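Local atomic coordinates of invasion protein InvA (Salmonella enterica, PDB entry 2X49), a protein that belongs to the export apparatus of a type III secretion system and takes part in invasion of the intestinal epithelium, here represented by its C-terminal domain. Residues A[61-71]-A[132-143]; A[34-42]-A[185-193]. All coordinates share one frame; numbering follows the deposited sequence.

Interaction 1 of 2, residues A[61-71]-A[132-143]; sequences LLINEIRVEQF and CLAVTLARNVNE
Phe71 packs against Cys132, Leu133 and Thr136 of helix 125-139. Its ring carbon CE1 comes within 3.2 Å of Cys132 CB, a tight approach, and the Cys132 sulfur makes an oblique sulfur-aromatic contact. A mercury ion is bound at this cysteine. Thr136 OG1 lies at the ring edge, in the ring plane, 3.4 Å from Phe71 CZ. The same hydroxyl bonds to Cys132 O. With OG1 used this way, Thr136 CG2 sits anti to the backbone N and turns to the sheet, meeting Leu61 CD2 tip to tip at 3.8 Å.

Strands 58-63 and 66-72 form a beta hairpin, closed by a type I' turn from Ile63 to Ile66. A classic bulge at Val68 and Glu69, opposite Leu61, lets both residues direct their CB toward the helix. Near the turn, Ile63 CD1 rests on Asn140 CB at 3.7 Å. Asn140 ND2 bonds back to Thr136 O, which steadies the amide.

The Glu69 side is looser. Glu69 CG is 4.4 Å from Arg139 NH2, whose guanidinium instead pairs with Asp312. At the exposed turn a single polar tie crosses the contact: Asn64 ND2 donates to Glu143 OE1 (2.6 Å, 153°), approaching from above the carboxylate plane.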
# COMPACT_ATOMS: atom_id res chain seq x y z
N LEU A 61 -15.15 -2.37 6.30
CA LEU A 61 -14.09 -2.82 7.19
C LEU A 61 -14.10 -2.00 8.46
O LEU A 61 -13.99 -0.79 8.43
CB LEU A 61 -12.71 -2.71 6.47
CG LEU A 61 -11.49 -2.91 7.39
CD1 LEU A 61 -11.43 -4.34 7.89
CD2 LEU A 61 -10.22 -2.48 6.65
N LEU A 62 -14.20 -2.70 9.59
CA LEU A 62 -14.06 -2.12 10.92
C LEU A 62 -12.77 -2.61 11.56
O LEU A 62 -12.41 -3.79 11.58
CB LEU A 62 -15.20 -2.51 11.87
CG LEU A 62 -16.61 -2.38 11.39
CD1 LEU A 62 -17.56 -2.72 12.56
CD2 LEU A 62 -16.83 -0.99 10.81
N ILE A 63 -12.05 -1.63 12.06
CA ILE A 63 -10.88 -1.86 12.92
C ILE A 63 -11.19 -1.23 14.27
O ILE A 63 -11.60 -0.07 14.39
CB ILE A 63 -9.56 -1.30 12.28
CG1 ILE A 63 -9.33 -1.85 10.87
CG2 ILE A 63 -8.34 -1.54 13.25
CD1 ILE A 63 -8.08 -1.20 10.11
N ASN A 64 -11.07 -2.02 15.30
CA ASN A 64 -11.44 -1.58 16.65
C ASN A 64 -12.89 -1.23 16.73
O ASN A 64 -13.33 -0.33 17.46
CB ASN A 64 -10.64 -0.34 17.06
CG ASN A 64 -9.17 -0.61 17.18
OD1 ASN A 64 -8.76 -1.61 17.80
ND2 ASN A 64 -8.35 0.30 16.63
N GLU A 65 -13.64 -1.95 15.92
CA GLU A 65 -15.11 -1.81 15.88
C GLU A 65 -15.54 -0.45 15.33
O GLU A 65 -16.70 -0.05 15.40
CB GLU A 65 -15.76 -2.07 17.26
CG GLU A 65 -16.14 -3.53 17.43
CD GLU A 65 -16.78 -3.83 18.80
OE1 GLU A 65 -17.64 -3.05 19.30
OE2 GLU A 65 -16.40 -4.87 19.40
N ILE A 66 -14.55 0.24 14.78
CA ILE A 66 -14.81 1.54 14.14
C ILE A 66 -14.74 1.44 12.62
O ILE A 66 -13.87 0.81 12.11
CB ILE A 66 -13.79 2.57 14.63
CG1 ILE A 66 -13.90 2.73 16.16
CG2 ILE A 66 -13.99 3.91 13.96
CD1 ILE A 66 -12.82 3.60 16.78
N ARG A 67 -15.70 2.01 11.92
CA ARG A 67 -15.68 1.97 10.45
C ARG A 67 -14.45 2.69 9.95
O ARG A 67 -14.21 3.84 10.32
CB ARG A 67 -16.93 2.63 9.86
CG ARG A 67 -18.19 1.84 10.08
CD ARG A 67 -19.44 2.70 9.91
NE ARG A 67 -20.45 1.99 9.14
CZ ARG A 67 -21.23 1.02 9.62
NH1 ARG A 67 -21.11 0.62 10.88
NH2 ARG A 67 -22.12 0.45 8.82
N VAL A 68 -13.70 2.00 9.12
CA VAL A 68 -12.45 2.54 8.52
C VAL A 68 -12.63 2.87 7.04
O VAL A 68 -12.24 3.92 6.53
CB VAL A 68 -11.31 1.54 8.70
CG1 VAL A 68 -10.18 1.80 7.73
CG2 VAL A 68 -10.81 1.62 10.17
N GLU A 69 -13.26 1.94 6.36
CA GLU A 69 -13.56 2.11 4.93
C GLU A 69 -14.72 1.28 4.48
O GLU A 69 -14.92 0.18 4.96
CB GLU A 69 -12.35 1.65 4.09
CG GLU A 69 -11.36 2.73 3.69
CD GLU A 69 -12.01 3.83 2.87
OE1 GLU A 69 -13.02 3.54 2.20
OE2 GLU A 69 -11.50 4.97 2.91
N GLN A 70 -15.45 1.83 3.54
CA GLN A 70 -16.50 1.07 2.85
C GLN A 70 -16.05 0.92 1.41
O GLN A 70 -15.74 1.93 0.71
CB GLN A 70 -17.86 1.79 2.93
CG GLN A 70 -19.03 0.99 2.30
CD GLN A 70 -20.43 1.51 2.71
OE1 GLN A 70 -20.64 2.01 3.82
NE2 GLN A 70 -21.40 1.35 1.82
N PHE A 71 -16.07 -0.33 0.98
CA PHE A 71 -15.65 -0.75 -0.37
C PHE A 71 -16.86 -1.14 -1.21
O PHE A 71 -17.82 -1.72 -0.75
CB PHE A 71 -14.72 -1.98 -0.31
CG PHE A 71 -13.50 -1.81 0.58
CD1 PHE A 71 -12.29 -1.37 0.05
CD2 PHE A 71 -13.55 -2.07 1.92
CE1 PHE A 71 -11.12 -1.25 0.81
CE2 PHE A 71 -12.40 -1.91 2.72
CZ PHE A 71 -11.20 -1.46 2.18
N CYS A 132 -8.02 -4.37 -2.15
CA CYS A 132 -8.58 -3.21 -1.41
C CYS A 132 -8.29 -3.37 0.08
O CYS A 132 -7.81 -2.43 0.76
CB CYS A 132 -10.09 -3.13 -1.57
SG CYS A 132 -10.55 -2.42 -3.15
N LEU A 133 -8.62 -4.54 0.57
CA LEU A 133 -8.47 -4.82 2.05
C LEU A 133 -7.00 -4.77 2.46
O LEU A 133 -6.61 -4.17 3.48
CB LEU A 133 -9.07 -6.16 2.42
CG LEU A 133 -10.57 -6.18 2.36
CD1 LEU A 133 -11.10 -7.62 2.46
CD2 LEU A 133 -11.16 -5.38 3.54
N ALA A 134 -6.18 -5.37 1.62
CA ALA A 134 -4.74 -5.44 1.94
C ALA A 134 -4.11 -4.08 2.01
O ALA A 134 -3.31 -3.79 2.91
CB ALA A 134 -4.01 -6.30 0.95
N VAL A 135 -4.45 -3.24 1.05
CA VAL A 135 -3.90 -1.87 0.99
C VAL A 135 -4.26 -1.12 2.26
O VAL A 135 -3.45 -0.43 2.90
CB VAL A 135 -4.39 -1.15 -0.30
CG1 VAL A 135 -4.23 0.34 -0.26
CG2 VAL A 135 -3.72 -1.81 -1.50
N THR A 136 -5.50 -1.29 2.68
CA THR A 136 -6.02 -0.53 3.80
C THR A 136 -5.44 -1.07 5.10
O THR A 136 -5.11 -0.31 6.01
CB THR A 136 -7.58 -0.59 3.86
OG1 THR A 136 -8.08 -0.08 2.61
CG2 THR A 136 -8.12 0.26 4.98
N LEU A 137 -5.29 -2.38 5.15
CA LEU A 137 -4.73 -3.04 6.36
C LEU A 137 -3.25 -2.74 6.53
O LEU A 137 -2.80 -2.51 7.64
CB LEU A 137 -5.01 -4.53 6.39
CG LEU A 137 -6.46 -4.85 6.67
CD1 LEU A 137 -6.83 -6.30 6.32
CD2 LEU A 137 -6.86 -4.60 8.13
N ALA A 138 -2.51 -2.71 5.42
CA ALA A 138 -1.07 -2.32 5.46
C ALA A 138 -0.93 -0.94 6.09
O ALA A 138 -0.09 -0.71 6.96
CB ALA A 138 -0.44 -2.33 4.04
N ARG A 139 -1.73 0.00 5.65
CA ARG A 139 -1.65 1.40 6.12
C ARG A 139 -1.87 1.50 7.64
O ARG A 139 -1.34 2.38 8.34
CB ARG A 139 -2.67 2.27 5.37
CG ARG A 139 -2.78 3.70 5.75
CD ARG A 139 -3.56 4.41 4.65
NE ARG A 139 -5.02 4.30 4.72
CZ ARG A 139 -5.80 3.83 3.75
NH1 ARG A 139 -5.29 3.40 2.61
NH2 ARG A 139 -7.12 3.80 3.92
N ASN A 140 -2.68 0.57 8.11
CA ASN A 140 -3.20 0.57 9.49
C ASN A 140 -2.45 -0.46 10.34
O ASN A 140 -2.89 -0.92 11.38
CB ASN A 140 -4.72 0.33 9.51
CG ASN A 140 -5.50 1.56 9.20
OD1 ASN A 140 -5.68 2.45 10.04
ND2 ASN A 140 -6.06 1.60 7.99
N VAL A 141 -1.25 -0.75 9.88
CA VAL A 141 -0.40 -1.78 10.49
C VAL A 141 -0.20 -1.63 12.01
O VAL A 141 -0.15 -2.62 12.75
CB VAL A 141 0.99 -1.88 9.79
CG1 VAL A 141 1.75 -0.59 9.87
CG2 VAL A 141 1.79 -3.02 10.42
N ASN A 142 -0.16 -0.39 12.47
CA ASN A 142 0.12 -0.14 13.89
C ASN A 142 -1.00 -0.65 14.82
O ASN A 142 -0.85 -0.75 16.04
CB ASN A 142 0.45 1.35 14.18
CG ASN A 142 1.82 1.79 13.61
OD1 ASN A 142 2.14 1.37 12.39
ND2 ASN A 142 2.53 2.57 14.26
N GLU A 143 -2.14 -0.98 14.21
CA GLU A 143 -3.31 -1.45 14.96
C GLU A 143 -3.16 -2.87 15.43
O GLU A 143 -3.81 -3.25 16.41
CB GLU A 143 -4.64 -1.29 14.17
CG GLU A 143 -5.04 0.17 13.87
CD GLU A 143 -5.54 0.93 15.10
OE1 GLU A 143 -5.83 0.31 16.15
OE2 GLU A 143 -5.68 2.17 14.98

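Interaction 2 of 2, residues A[34-42]-A[185-193]; sequences QFFIDYGVR and LSERVSVRN
The last turn of helix 27-39 receives hydrogen bonds from a side chain of the loop between helices 174-185 and 194-204. Arg192 of that loop places its guanidinium edge against two carbonyls of the turn. Arg192 NH2 donates to Phe36 O (3.0 Å, 156°), and Arg192 NE to Ile37 O at 3.0 Å. The NH2 bond comes from above the carbonyl plane of Phe36, and Gly40 N reaches the same oxygen from the other face. A bend at chi3 (-84°) turns the Arg192 guanidinium to these oxygens. Arg192 NH2 also lies over one face of the Phe36 ring, a cation-pi contact with the two planes nearly perpendicular. Arg42 covers the opposite face.

Gly40 leaves the helix with positive phi, which favours glycine, and its CA lies 4.0 Å from Arg192 N. The loop follows a Schellman motif at Arg188, which ends helix 174-185. It then forms an ST turn, in which Ser190 OG accepts from Arg192 N. Across the two segments, Val191 N donates to Tyr39 O at 2.9 Å. One water bridges Ile37 O and Ser190 OG; another joins Gly40 O to Val191 O.

On the buried side, Val41 CG1 meets Val191 CG2 at 3.6 Å and Leu185 CD1 tip to tip. Tyr39 and Arg188 lie side by side, pointing the same way. Lys229 bonds to both Tyr39 OH and Arg188 O, while the Arg188 guanidinium forms a salt bridge with Glu314.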
# COMPACT_ATOMS: atom_id res chain seq x y z
N GLN A 34 -3.17 -15.03 2.80
CA GLN A 34 -2.54 -14.27 1.69
C GLN A 34 -1.78 -13.05 2.21
O GLN A 34 -0.71 -12.70 1.69
CB GLN A 34 -3.50 -13.87 0.59
CG GLN A 34 -2.73 -13.47 -0.68
CD GLN A 34 -1.90 -14.62 -1.28
OE1 GLN A 34 -2.35 -15.77 -1.34
NE2 GLN A 34 -0.69 -14.31 -1.75
N PHE A 35 -2.31 -12.42 3.26
CA PHE A 35 -1.69 -11.22 3.77
C PHE A 35 -0.35 -11.61 4.34
O PHE A 35 0.64 -10.91 4.17
CB PHE A 35 -2.55 -10.49 4.82
CG PHE A 35 -2.10 -9.09 5.15
CD1 PHE A 35 -2.56 -8.00 4.46
CD2 PHE A 35 -1.18 -8.86 6.16
CE1 PHE A 35 -2.16 -6.71 4.77
CE2 PHE A 35 -0.80 -7.55 6.43
CZ PHE A 35 -1.29 -6.52 5.75
N PHE A 36 -0.33 -12.74 5.01
CA PHE A 36 0.93 -13.29 5.61
C PHE A 36 1.98 -13.55 4.53
O PHE A 36 3.17 -13.21 4.65
CB PHE A 36 0.66 -14.51 6.44
CG PHE A 36 1.87 -15.07 7.08
CD1 PHE A 36 2.64 -14.28 7.89
CD2 PHE A 36 2.23 -16.38 6.88
CE1 PHE A 36 3.76 -14.78 8.49
CE2 PHE A 36 3.37 -16.88 7.45
CZ PHE A 36 4.12 -16.06 8.25
N ILE A 37 1.51 -14.12 3.45
CA ILE A 37 2.41 -14.41 2.30
C ILE A 37 2.99 -13.14 1.75
O ILE A 37 4.19 -13.00 1.51
CB ILE A 37 1.70 -15.22 1.22
CG1 ILE A 37 1.51 -16.64 1.74
CG2 ILE A 37 2.58 -15.36 -0.02
CD1 ILE A 37 0.51 -17.52 0.97
N ASP A 38 2.09 -12.18 1.60
CA ASP A 38 2.36 -10.94 0.83
C ASP A 38 3.21 -9.95 1.61
O ASP A 38 4.00 -9.20 1.03
CB ASP A 38 1.12 -10.25 0.30
CG ASP A 38 0.42 -11.00 -0.84
OD1 ASP A 38 0.98 -11.97 -1.40
OD2 ASP A 38 -0.69 -10.51 -1.17
N TYR A 39 3.00 -9.91 2.91
CA TYR A 39 3.60 -8.87 3.77
C TYR A 39 4.48 -9.38 4.92
O TYR A 39 5.25 -8.59 5.52
CB TYR A 39 2.51 -7.94 4.33
CG TYR A 39 1.85 -7.14 3.25
CD1 TYR A 39 2.48 -6.05 2.67
CD2 TYR A 39 0.62 -7.52 2.75
CE1 TYR A 39 1.92 -5.36 1.63
CE2 TYR A 39 0.02 -6.82 1.69
CZ TYR A 39 0.66 -5.74 1.17
OH TYR A 39 0.07 -5.08 0.13
N GLY A 40 4.36 -10.65 5.23
CA GLY A 40 5.21 -11.28 6.23
C GLY A 40 4.79 -11.13 7.66
O GLY A 40 5.54 -11.47 8.58
N VAL A 41 3.59 -10.63 7.83
CA VAL A 41 3.01 -10.51 9.19
C VAL A 41 1.59 -11.03 9.23
O VAL A 41 0.89 -11.17 8.23
CB VAL A 41 3.12 -9.08 9.76
CG1 VAL A 41 4.62 -8.61 9.77
CG2 VAL A 41 2.27 -8.15 8.93
N ARG A 42 1.17 -11.32 10.44
CA ARG A 42 -0.11 -11.98 10.68
C ARG A 42 -1.17 -10.97 11.02
O ARG A 42 -0.94 -10.03 11.79
CB ARG A 42 -0.01 -12.95 11.82
CG ARG A 42 1.10 -13.94 11.75
CD ARG A 42 0.62 -15.13 11.02
NE ARG A 42 1.54 -16.27 11.12
CZ ARG A 42 1.35 -17.39 10.44
NH1 ARG A 42 0.28 -17.48 9.69
NH2 ARG A 42 2.19 -18.39 10.50
N LEU A 185 5.94 -1.41 6.38
CA LEU A 185 4.63 -2.02 6.12
C LEU A 185 3.60 -0.97 5.84
O LEU A 185 2.73 -1.17 5.01
CB LEU A 185 4.19 -2.90 7.29
CG LEU A 185 4.98 -4.19 7.50
CD1 LEU A 185 4.88 -4.75 8.94
CD2 LEU A 185 4.50 -5.24 6.52
N SER A 186 3.72 0.19 6.51
CA SER A 186 2.66 1.22 6.42
C SER A 186 2.68 1.84 5.04
O SER A 186 1.72 2.53 4.66
CB SER A 186 2.79 2.34 7.50
OG SER A 186 3.94 3.12 7.26
N GLU A 187 3.77 1.61 4.34
CA GLU A 187 3.96 2.10 2.95
C GLU A 187 3.91 0.95 1.92
O GLU A 187 4.36 1.04 0.76
CB GLU A 187 5.25 2.93 2.81
CG GLU A 187 5.14 4.32 3.51
CD GLU A 187 6.24 5.30 3.04
OE1 GLU A 187 7.17 5.62 3.83
OE2 GLU A 187 6.23 5.73 1.86
N ARG A 188 3.35 -0.15 2.38
CA ARG A 188 3.04 -1.33 1.54
C ARG A 188 4.28 -2.12 1.09
O ARG A 188 4.33 -2.78 0.05
CB ARG A 188 2.15 -0.89 0.36
CG ARG A 188 0.74 -1.20 0.66
CD ARG A 188 -0.28 -0.18 0.14
NE ARG A 188 -0.32 -0.30 -1.26
CZ ARG A 188 -0.80 0.59 -2.11
NH1 ARG A 188 -1.24 1.77 -1.71
NH2 ARG A 188 -0.79 0.29 -3.39
N VAL A 189 5.33 -1.99 1.89
CA VAL A 189 6.58 -2.76 1.68
C VAL A 189 6.57 -4.01 2.56
O VAL A 189 6.31 -3.92 3.79
CB VAL A 189 7.81 -1.91 2.00
CG1 VAL A 189 9.06 -2.77 1.82
CG2 VAL A 189 7.79 -0.68 1.10
N SER A 190 6.75 -5.17 1.95
CA SER A 190 6.74 -6.43 2.68
C SER A 190 7.95 -6.58 3.59
O SER A 190 9.05 -6.13 3.24
CB SER A 190 6.73 -7.65 1.71
OG SER A 190 6.80 -8.88 2.36
N VAL A 191 7.73 -7.24 4.70
CA VAL A 191 8.82 -7.60 5.63
C VAL A 191 9.12 -9.08 5.68
O VAL A 191 9.77 -9.59 6.60
CB VAL A 191 8.63 -7.02 7.03
CG1 VAL A 191 8.63 -5.48 6.94
CG2 VAL A 191 7.38 -7.55 7.74
N ARG A 192 8.61 -9.78 4.68
CA ARG A 192 8.89 -11.22 4.56
C ARG A 192 10.38 -11.57 4.51
O ARG A 192 10.80 -12.56 5.08
CB ARG A 192 8.19 -11.84 3.33
CG ARG A 192 8.46 -13.32 3.22
CD ARG A 192 7.42 -14.02 2.36
NE ARG A 192 6.24 -14.36 3.16
CZ ARG A 192 6.21 -15.32 4.06
NH1 ARG A 192 7.27 -16.09 4.23
NH2 ARG A 192 5.10 -15.54 4.78
N ASN A 193 11.13 -10.74 3.80
CA ASN A 193 12.58 -11.00 3.66
C ASN A 193 13.36 -10.39 4.81
O ASN A 193 14.09 -9.40 4.64
CB ASN A 193 13.11 -10.50 2.34
CG ASN A 193 14.40 -11.17 1.97
OD1 ASN A 193 15.12 -11.72 2.84
ND2 ASN A 193 14.70 -11.18 0.66
O HOH W 1 6.46 -11.21 0.65
O HOH W 2 8.60 -11.82 7.98

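Along the chain the segments come in the order 34-42, 61-71, 132-143 and 185-193, so interaction 1 falls wholly between the two halves of interaction 2. Their centres are about 15 Å apart. Helix 125-139 joins them. It faces the hairpin of the mixed sheet in interaction 1 and touches both segments of interaction 2 on other sides. Ala138 CB is 3.5 Å from Leu185 O, and Val135 CG1 is 3.6 Å from Arg188 NH1. Ala134 O meets Phe35 CE1 at 3.6 Å. Helix 125-139 thus lies between the hairpin and the pairing of helix 27-39 with the loop after helix 174-185, within this C-terminal domain.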